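JSC1_58120g3 (PDB 6XHH) binds a verdin-type bilin covalently in a GAF domain and probably acts as a far-red light sensor of the cyanobacteriochrome family. Local coordinates at residues 49-54 and 122-127; 85-90 and 115-120; 28-31 and 37-40. All coordinates share one frame; numbering follows the deposited sequence.

Contact 1 of 3, residues 49-54 and 122-127; sequences GDFITE and ESFEVK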
# COMPACT_ATOMS: atom_id res chain seq x y z
N GLY A 49 -3.61 -7.81 10.66
CA GLY A 49 -3.31 -8.33 9.33
C GLY A 49 -1.89 -8.83 9.21
O GLY A 49 -1.07 -8.69 10.13
N ASP A 50 -1.60 -9.42 8.05
CA ASP A 50 -0.35 -10.12 7.80
C ASP A 50 0.19 -9.78 6.42
O ASP A 50 -0.57 -9.57 5.47
CB ASP A 50 -0.54 -11.64 7.93
CG ASP A 50 -1.16 -12.02 9.26
OD1 ASP A 50 -0.38 -12.20 10.22
OD2 ASP A 50 -2.41 -12.11 9.35
N PHE A 51 1.52 -9.71 6.32
CA PHE A 51 2.17 -9.51 5.03
C PHE A 51 2.12 -10.79 4.20
O PHE A 51 2.66 -11.83 4.62
CB PHE A 51 3.62 -9.07 5.24
CG PHE A 51 3.77 -7.72 5.87
CD1 PHE A 51 3.75 -6.58 5.08
CD2 PHE A 51 3.93 -7.60 7.24
CE1 PHE A 51 3.91 -5.33 5.65
CE2 PHE A 51 4.06 -6.35 7.83
CZ PHE A 51 4.06 -5.21 7.04
N ILE A 52 1.52 -10.72 3.01
CA ILE A 52 1.35 -11.89 2.15
C ILE A 52 2.44 -11.97 1.08
O ILE A 52 2.97 -13.06 0.82
CB ILE A 52 -0.04 -11.85 1.49
CG1 ILE A 52 -1.11 -11.74 2.57
CG2 ILE A 52 -0.24 -13.08 0.59
CD1 ILE A 52 -1.07 -12.86 3.56
N THR A 53 2.76 -10.85 0.44
CA THR A 53 3.70 -10.81 -0.66
C THR A 53 4.50 -9.52 -0.59
O THR A 53 4.00 -8.48 -0.16
CB THR A 53 2.98 -10.89 -2.02
OG1 THR A 53 2.09 -12.00 -2.00
CG2 THR A 53 3.97 -11.09 -3.15
N GLU A 54 5.75 -9.59 -1.05
CA GLU A 54 6.57 -8.40 -1.05
C GLU A 54 7.58 -8.48 -2.18
O GLU A 54 7.94 -9.56 -2.65
CB GLU A 54 7.29 -8.24 0.29
CG GLU A 54 8.44 -9.20 0.49
CD GLU A 54 8.91 -9.26 1.93
OE1 GLU A 54 9.03 -10.38 2.48
OE2 GLU A 54 9.15 -8.18 2.52
N GLU A 122 8.93 2.16 12.04
CA GLU A 122 10.34 1.88 12.26
C GLU A 122 10.60 0.39 12.44
O GLU A 122 11.61 -0.14 11.96
CB GLU A 122 10.85 2.66 13.48
CG GLU A 122 11.10 4.15 13.22
CD GLU A 122 11.25 4.92 14.51
OE1 GLU A 122 10.87 4.38 15.56
OE2 GLU A 122 11.75 6.06 14.46
N SER A 123 9.69 -0.32 13.12
CA SER A 123 9.90 -1.76 13.31
C SER A 123 9.85 -2.53 12.00
O SER A 123 10.39 -3.65 11.94
CB SER A 123 8.86 -2.33 14.29
OG SER A 123 7.66 -2.70 13.64
N PHE A 124 9.24 -1.97 10.96
CA PHE A 124 9.21 -2.58 9.65
C PHE A 124 10.21 -1.94 8.70
O PHE A 124 10.20 -2.24 7.49
CB PHE A 124 7.79 -2.53 9.08
CG PHE A 124 6.81 -3.37 9.87
CD1 PHE A 124 6.99 -4.74 9.96
CD2 PHE A 124 5.74 -2.78 10.53
CE1 PHE A 124 6.11 -5.51 10.69
CE2 PHE A 124 4.86 -3.56 11.26
CZ PHE A 124 5.04 -4.92 11.34
N GLU A 125 11.10 -1.08 9.23
CA GLU A 125 12.19 -0.44 8.49
C GLU A 125 11.69 0.61 7.49
O GLU A 125 12.38 0.90 6.51
CB GLU A 125 13.07 -1.46 7.78
CG GLU A 125 13.48 -2.61 8.66
CD GLU A 125 14.57 -3.42 8.02
OE1 GLU A 125 15.72 -3.30 8.47
OE2 GLU A 125 14.27 -4.15 7.07
N VAL A 126 10.53 1.21 7.74
CA VAL A 126 9.90 2.13 6.80
C VAL A 126 10.26 3.57 7.18
O VAL A 126 10.19 3.93 8.36
CB VAL A 126 8.36 1.94 6.81
CG1 VAL A 126 7.67 3.00 5.94
CG2 VAL A 126 7.97 0.53 6.35
N LYS A 127 10.64 4.39 6.19
CA LYS A 127 10.83 5.83 6.39
C LYS A 127 9.85 6.69 5.60
O LYS A 127 9.81 7.91 5.80
CB LYS A 127 12.26 6.25 6.02
CG LYS A 127 13.28 5.90 7.10
CD LYS A 127 14.63 6.53 6.77
CE LYS A 127 15.66 6.18 7.83
NZ LYS A 127 15.77 4.71 8.00
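Phe51 and Phe124 make this contact alone, ring against ring. The pair is T-shaped: the edge of Phe51 points at a face of Phe124. The ring centroids are 5.2 Å apart and the planes meet at 62°, so the T is tilted. The leading atom is Phe51 CE2, which lies over the rim of the Phe124 ring rather than its middle and is 3.6 Å from Phe124 CE1. Phe51 CZ follows less closely, 4.2 Å from Phe124 CD1. In both residues CG lies anti to the carbonyl carbon (chi1 -67° in Phe51), and each ring reaches out across the wide gap between the backbones. The CA atoms of Phe51 and Phe124 are 10.9 Å apart.

Polar contacts shape the end of the helix. The OG of Ser123 sits over the other face of the Phe124 ring and bonds back to Ala120 O. Glu125, with positive phi (70°), is the C-prime residue of a Schellman motif that ends helix 115-123. Glu125 N donates to Glu122 O at 2.9 Å. Within the strand, Ile52 and Thr53 both face Ile40 in a classic beta bulge.

Further rings extend the aromatic group. Phe51 also meets Tyr41 edge-to-face, the Phe124 ring meets that of Trp68, and Leu63 touches both phenylalanines. Phe51 lines the pocket of the bound bilin. The contact thus joins the central sheet to the end of the chromophore-bearing helix, beside the bilin pocket of a cyanobacteriochrome GAF domain.

Contact 2 of 3, residues 85-90 and 115-120; sequences QPFVVD and DCHIEA. With M1V (mesobiliverdin IX(alpha)), chain C.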
# COMPACT_ATOMS: atom_id res chain seq x y z
N GLN A 85 -9.90 5.92 1.10
CA GLN A 85 -8.96 7.04 1.14
C GLN A 85 -7.53 6.50 1.28
O GLN A 85 -7.30 5.54 2.02
CB GLN A 85 -9.29 7.97 2.30
CG GLN A 85 -10.63 8.68 2.12
CD GLN A 85 -10.68 10.01 2.86
OE1 GLN A 85 -9.73 10.81 2.80
NE2 GLN A 85 -11.78 10.26 3.55
N PRO A 86 -6.56 7.07 0.57
CA PRO A 86 -5.17 6.65 0.74
C PRO A 86 -4.55 7.30 1.97
O PRO A 86 -5.08 8.26 2.54
CB PRO A 86 -4.49 7.17 -0.53
CG PRO A 86 -5.24 8.41 -0.85
CD PRO A 86 -6.69 8.14 -0.44
N PHE A 87 -3.40 6.76 2.36
CA PHE A 87 -2.55 7.29 3.41
C PHE A 87 -1.17 7.56 2.81
O PHE A 87 -0.49 6.62 2.38
CB PHE A 87 -2.47 6.31 4.58
CG PHE A 87 -1.81 6.87 5.81
CD1 PHE A 87 -2.37 7.93 6.48
CD2 PHE A 87 -0.64 6.31 6.29
CE1 PHE A 87 -1.78 8.45 7.61
CE2 PHE A 87 -0.05 6.83 7.43
CZ PHE A 87 -0.62 7.89 8.09
N VAL A 88 -0.77 8.83 2.79
CA VAL A 88 0.37 9.29 1.98
C VAL A 88 1.33 10.03 2.90
O VAL A 88 1.00 11.09 3.42
CB VAL A 88 -0.09 10.21 0.84
CG1 VAL A 88 1.10 10.60 -0.03
CG2 VAL A 88 -1.21 9.54 0.02
N VAL A 89 2.53 9.48 3.09
CA VAL A 89 3.50 10.02 4.05
C VAL A 89 4.88 10.08 3.40
O VAL A 89 5.57 9.05 3.28
CB VAL A 89 3.54 9.20 5.34
CG1 VAL A 89 4.57 9.79 6.31
CG2 VAL A 89 2.14 9.15 5.96
N ASP A 90 5.31 11.28 2.99
CA ASP A 90 6.65 11.43 2.42
C ASP A 90 7.72 11.02 3.42
O ASP A 90 8.70 10.36 3.06
CB ASP A 90 6.91 12.88 2.02
CG ASP A 90 6.11 13.31 0.81
OD1 ASP A 90 5.25 12.54 0.35
OD2 ASP A 90 6.39 14.42 0.30
N ASP A 115 3.13 8.74 17.86
CA ASP A 115 4.48 8.18 18.00
C ASP A 115 4.48 6.66 17.93
O ASP A 115 5.44 6.07 17.41
CB ASP A 115 5.15 8.66 19.29
CG ASP A 115 6.65 8.39 19.29
OD1 ASP A 115 7.26 8.51 18.20
OD2 ASP A 115 7.21 8.04 20.35
N CYS A 116 3.45 5.99 18.46
CA CYS A 116 3.44 4.52 18.39
C CYS A 116 3.22 4.01 16.97
O CYS A 116 3.70 2.92 16.62
CB CYS A 116 2.40 3.91 19.34
SG CYS A 116 0.67 4.30 19.16
N HIS A 117 2.52 4.80 16.14
CA HIS A 117 2.46 4.52 14.71
C HIS A 117 3.83 4.65 14.07
O HIS A 117 4.30 3.74 13.36
CB HIS A 117 1.44 5.47 14.07
CG HIS A 117 1.14 5.20 12.63
ND1 HIS A 117 0.23 5.94 11.92
CD2 HIS A 117 1.63 4.27 11.76
CE1 HIS A 117 0.15 5.49 10.67
NE2 HIS A 117 0.99 4.48 10.55
N ILE A 118 4.53 5.75 14.38
CA ILE A 118 5.90 5.93 13.89
C ILE A 118 6.79 4.76 14.32
O ILE A 118 7.59 4.25 13.54
CB ILE A 118 6.47 7.28 14.36
CG1 ILE A 118 5.75 8.42 13.64
CG2 ILE A 118 7.96 7.36 14.07
CD1 ILE A 118 6.09 9.78 14.21
N GLU A 119 6.64 4.32 15.58
CA GLU A 119 7.50 3.24 16.07
C GLU A 119 7.21 1.93 15.36
O GLU A 119 8.12 1.15 15.04
CB GLU A 119 7.31 3.11 17.59
CG GLU A 119 8.20 2.07 18.24
CD GLU A 119 7.81 1.78 19.67
OE1 GLU A 119 8.20 0.72 20.20
OE2 GLU A 119 7.10 2.62 20.28
N ALA A 120 5.93 1.67 15.09
CA ALA A 120 5.54 0.50 14.31
C ALA A 120 6.16 0.52 12.92
O ALA A 120 6.69 -0.50 12.45
CB ALA A 120 4.01 0.43 14.21
OA M1V C . 0.96 -0.43 15.47
C1A M1V C . 0.50 0.53 16.07
NA M1V C . -0.22 1.50 15.49
C2A M1V C . 0.62 0.77 17.45
CMA M1V C . 1.36 -0.10 18.44
C3A M1V C . -0.06 1.95 17.74
CAA M1V C . -0.20 2.62 19.06
CBA M1V C . -1.66 2.72 19.50
C4A M1V C . -0.60 2.44 16.45
CHA M1V C . -1.35 3.57 16.31
C1B M1V C . -1.97 4.17 15.11
C2B M1V C . -2.66 5.40 15.18
CMB M1V C . -2.84 6.25 16.41
C3B M1V C . -3.12 5.68 13.92
CAB M1V C . -3.91 6.91 13.50
CBB M1V C . -3.01 7.86 12.69
CGB M1V C . -1.95 8.48 13.57
O2B M1V C . -2.28 9.29 14.46
O1B M1V C . -0.74 8.19 13.43
NB M1V C . -2.02 3.71 13.85
C4B M1V C . -2.70 4.60 13.09
CHB M1V C . -3.02 4.56 11.73
C1C M1V C . -2.57 3.73 10.68
C2C M1V C . -2.77 4.05 9.33
CAC M1V C . -3.54 5.26 8.84
CBC M1V C . -5.02 4.80 8.93
CGC M1V C . -6.06 5.92 8.93
O2C M1V C . -5.71 7.11 8.82
O1C M1V C . -7.28 5.66 9.04
C3C M1V C . -2.21 3.03 8.58
CMC M1V C . -2.20 2.97 7.08
NC M1V C . -1.88 2.54 10.75
C4C M1V C . -1.64 2.10 9.48
CHC M1V C . -0.96 0.86 9.29
C1D M1V C . -0.45 0.29 8.15
C2D M1V C . -0.52 -1.09 7.81
CMD M1V C . -1.21 -2.16 8.62
ND M1V C . 0.28 0.93 7.16
C4D M1V C . 0.64 0.02 6.23
OD M1V C . 1.30 0.30 5.23
C3D M1V C . 0.13 -1.26 6.63
CAD M1V C . 0.27 -2.55 5.87
CBD M1V C . 1.68 -3.08 6.04
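Phe87 meets His117 across this contact, and the bilin lies over one face of each ring. Phe87 CG is anti to the backbone N (chi1 -170°), which sends the ring toward helix 115-123. Phe87 CE2 comes to 3.5 Å from His117 CE1. The two side chains approach from opposite directions. Their planes are only 20° apart, but the rings are slid so far that they barely overlap, with centroids 5.5 Å apart. One face of Phe87 is taken by the chromophore: CAC of the bilin sits over the ring centre, 3.8 Å from Phe87 CD1.

His117 also meets the bilin. One of its faces lies over the bilin nitrogen NC, and His117 NE2 is 3.5 Å from that atom. At its rim, His117 ND1 donates to the propionate oxygen O1B of the bilin at 2.9 Å, with an N-H...O angle of 158°. The bilin packed on its face and this bond would together limit the turn of the imidazole.

This is the bilin site of a cyanobacteriochrome GAF domain, where adjacent cysteine and histidine on one helix serve the chromophore. Cys116 SG is covalently bonded to bilin CAA at 1.9 Å. Ala120, one turn on, brings its CB to 3.4 Å from the bilin oxygen OA. Arg80, Thr114, Ser145, Asp70 and Trp68 add hydrogen bonds to the chromophore.

Past Phe87, Val88 packs on Trp155 and Val160, and Val89 pairs with Cys129 of strand 128-136. At Asp90 the chain turns a corner, and its carboxylate binds His154 ND1 and Trp155 N.

Contact 3 of 3, residues 28-31 and 37-40; sequences EVRR and RVTI
Val38 lays its CG2 methyl against the helix at Val29 and Arg30. Val38 CG2 is 3.7 Å from Arg30 N and 3.8 Å from Arg30 CB, so it rests on the helix backbone as well as on a side chain. Val38 CG2 is also 3.8 Å from Val29 CG1. The two valine side chains cross at about a right angle. Val38 CG1 adds a looser touch, 4.1 Å from Val29 CG1.

Arg30 uses only the base of its chain here. Its CB and CG pass obliquely by Val38, and Arg30 CG is 4.2 Å from Arg37 N. The chain then bends at chi3 (51°) and carries the guanidinium away from the strand segment. Arg30 NH2 binds Ile35 O in the turn between helix and strand, and NE makes a weak bond to Ser55 OG.

Arg37 starts out in the other direction, away from the helix. Its NH1 bonds Arg61 O and forms a salt bridge with Glu54.

The contact is apolar packing of helix 18-33 against the sheet strand that follows it. Val38 reaches Leu144 on strand 139-148, while Val29 packs on Leu163 and Val166 of helix 157-178. Strand 37-43 lies between strands 49-56 and 139-148, with both helices packed on one side of this sheet.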
# COMPACT_ATOMS: atom_id res chain seq x y z
N GLU A 28 6.45 -5.19 -10.16
CA GLU A 28 6.29 -4.16 -11.18
C GLU A 28 6.11 -2.78 -10.56
O GLU A 28 6.68 -1.80 -11.05
CB GLU A 28 5.11 -4.49 -12.09
CG GLU A 28 5.31 -5.73 -12.91
CD GLU A 28 6.63 -5.73 -13.65
OE1 GLU A 28 7.00 -4.66 -14.20
OE2 GLU A 28 7.28 -6.79 -13.68
N VAL A 29 5.33 -2.67 -9.49
CA VAL A 29 5.18 -1.38 -8.82
C VAL A 29 6.51 -0.92 -8.24
O VAL A 29 6.85 0.27 -8.32
CB VAL A 29 4.08 -1.45 -7.74
CG1 VAL A 29 4.09 -0.17 -6.92
CG2 VAL A 29 2.72 -1.67 -8.40
N ARG A 30 7.28 -1.83 -7.64
CA ARG A 30 8.56 -1.43 -7.04
C ARG A 30 9.52 -0.91 -8.10
O ARG A 30 10.17 0.13 -7.91
CB ARG A 30 9.20 -2.61 -6.29
CG ARG A 30 10.27 -2.15 -5.28
CD ARG A 30 11.38 -3.18 -5.05
NE ARG A 30 11.96 -3.65 -6.31
CZ ARG A 30 12.79 -2.95 -7.07
NH1 ARG A 30 13.24 -3.48 -8.20
NH2 ARG A 30 13.18 -1.73 -6.72
N ARG A 31 9.62 -1.62 -9.23
CA ARG A 31 10.47 -1.19 -10.35
C ARG A 31 10.02 0.17 -10.89
O ARG A 31 10.84 1.07 -11.11
CB ARG A 31 10.40 -2.25 -11.45
CG ARG A 31 11.28 -2.01 -12.67
CD ARG A 31 11.13 -3.14 -13.70
NE ARG A 31 10.20 -2.81 -14.78
CZ ARG A 31 10.57 -2.58 -16.04
NH1 ARG A 31 11.84 -2.65 -16.39
NH2 ARG A 31 9.65 -2.28 -16.96
N ARG A 37 10.62 -1.17 -1.23
CA ARG A 37 9.72 -2.27 -0.90
C ARG A 37 8.31 -1.93 -1.33
O ARG A 37 7.87 -0.80 -1.17
CB ARG A 37 9.72 -2.57 0.61
CG ARG A 37 9.24 -3.97 0.91
CD ARG A 37 8.84 -4.15 2.35
NE ARG A 37 9.91 -3.89 3.32
CZ ARG A 37 10.85 -4.77 3.67
NH1 ARG A 37 10.90 -5.98 3.12
NH2 ARG A 37 11.75 -4.44 4.59
N VAL A 38 7.61 -2.93 -1.86
CA VAL A 38 6.17 -2.89 -2.07
C VAL A 38 5.59 -4.18 -1.49
O VAL A 38 6.14 -5.26 -1.72
CB VAL A 38 5.79 -2.74 -3.56
CG1 VAL A 38 4.27 -2.74 -3.73
CG2 VAL A 38 6.35 -1.45 -4.11
N THR A 39 4.50 -4.06 -0.75
CA THR A 39 3.90 -5.19 -0.06
C THR A 39 2.41 -5.28 -0.34
O THR A 39 1.72 -4.27 -0.55
CB THR A 39 4.08 -5.12 1.47
OG1 THR A 39 3.43 -3.95 1.99
CG2 THR A 39 5.53 -5.08 1.85
N ILE A 40 1.91 -6.51 -0.30
CA ILE A 40 0.49 -6.80 -0.22
C ILE A 40 0.23 -7.40 1.15
O ILE A 40 0.88 -8.38 1.55
CB ILE A 40 0.04 -7.75 -1.34
CG1 ILE A 40 0.18 -7.05 -2.69
CG2 ILE A 40 -1.42 -8.18 -1.12
CD1 ILE A 40 0.19 -8.01 -3.89

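Overall arrangement
All three contacts reach the same antiparallel sheet. Contacts 2 and 3 are buried, and contact 1 is only partly so. Contacts 1 and 2 share helix 115-123, and their centres are 12 Å apart. Both rely on aromatic rings beside the bilin, but only contact 2 adds a covalent link and a hydrogen bond to it. Contact 3 is aliphatic and packs helix 18-33 on the sheet. It touches contact 1 through neighbouring strands, where Ile52 N lies 2.8 Å from Ile40 O. Contacts 2 and 3 do not touch; their nearest atoms are about 10 Å apart. Along the chain, contact 2 is nested within the loop closed by contact 1.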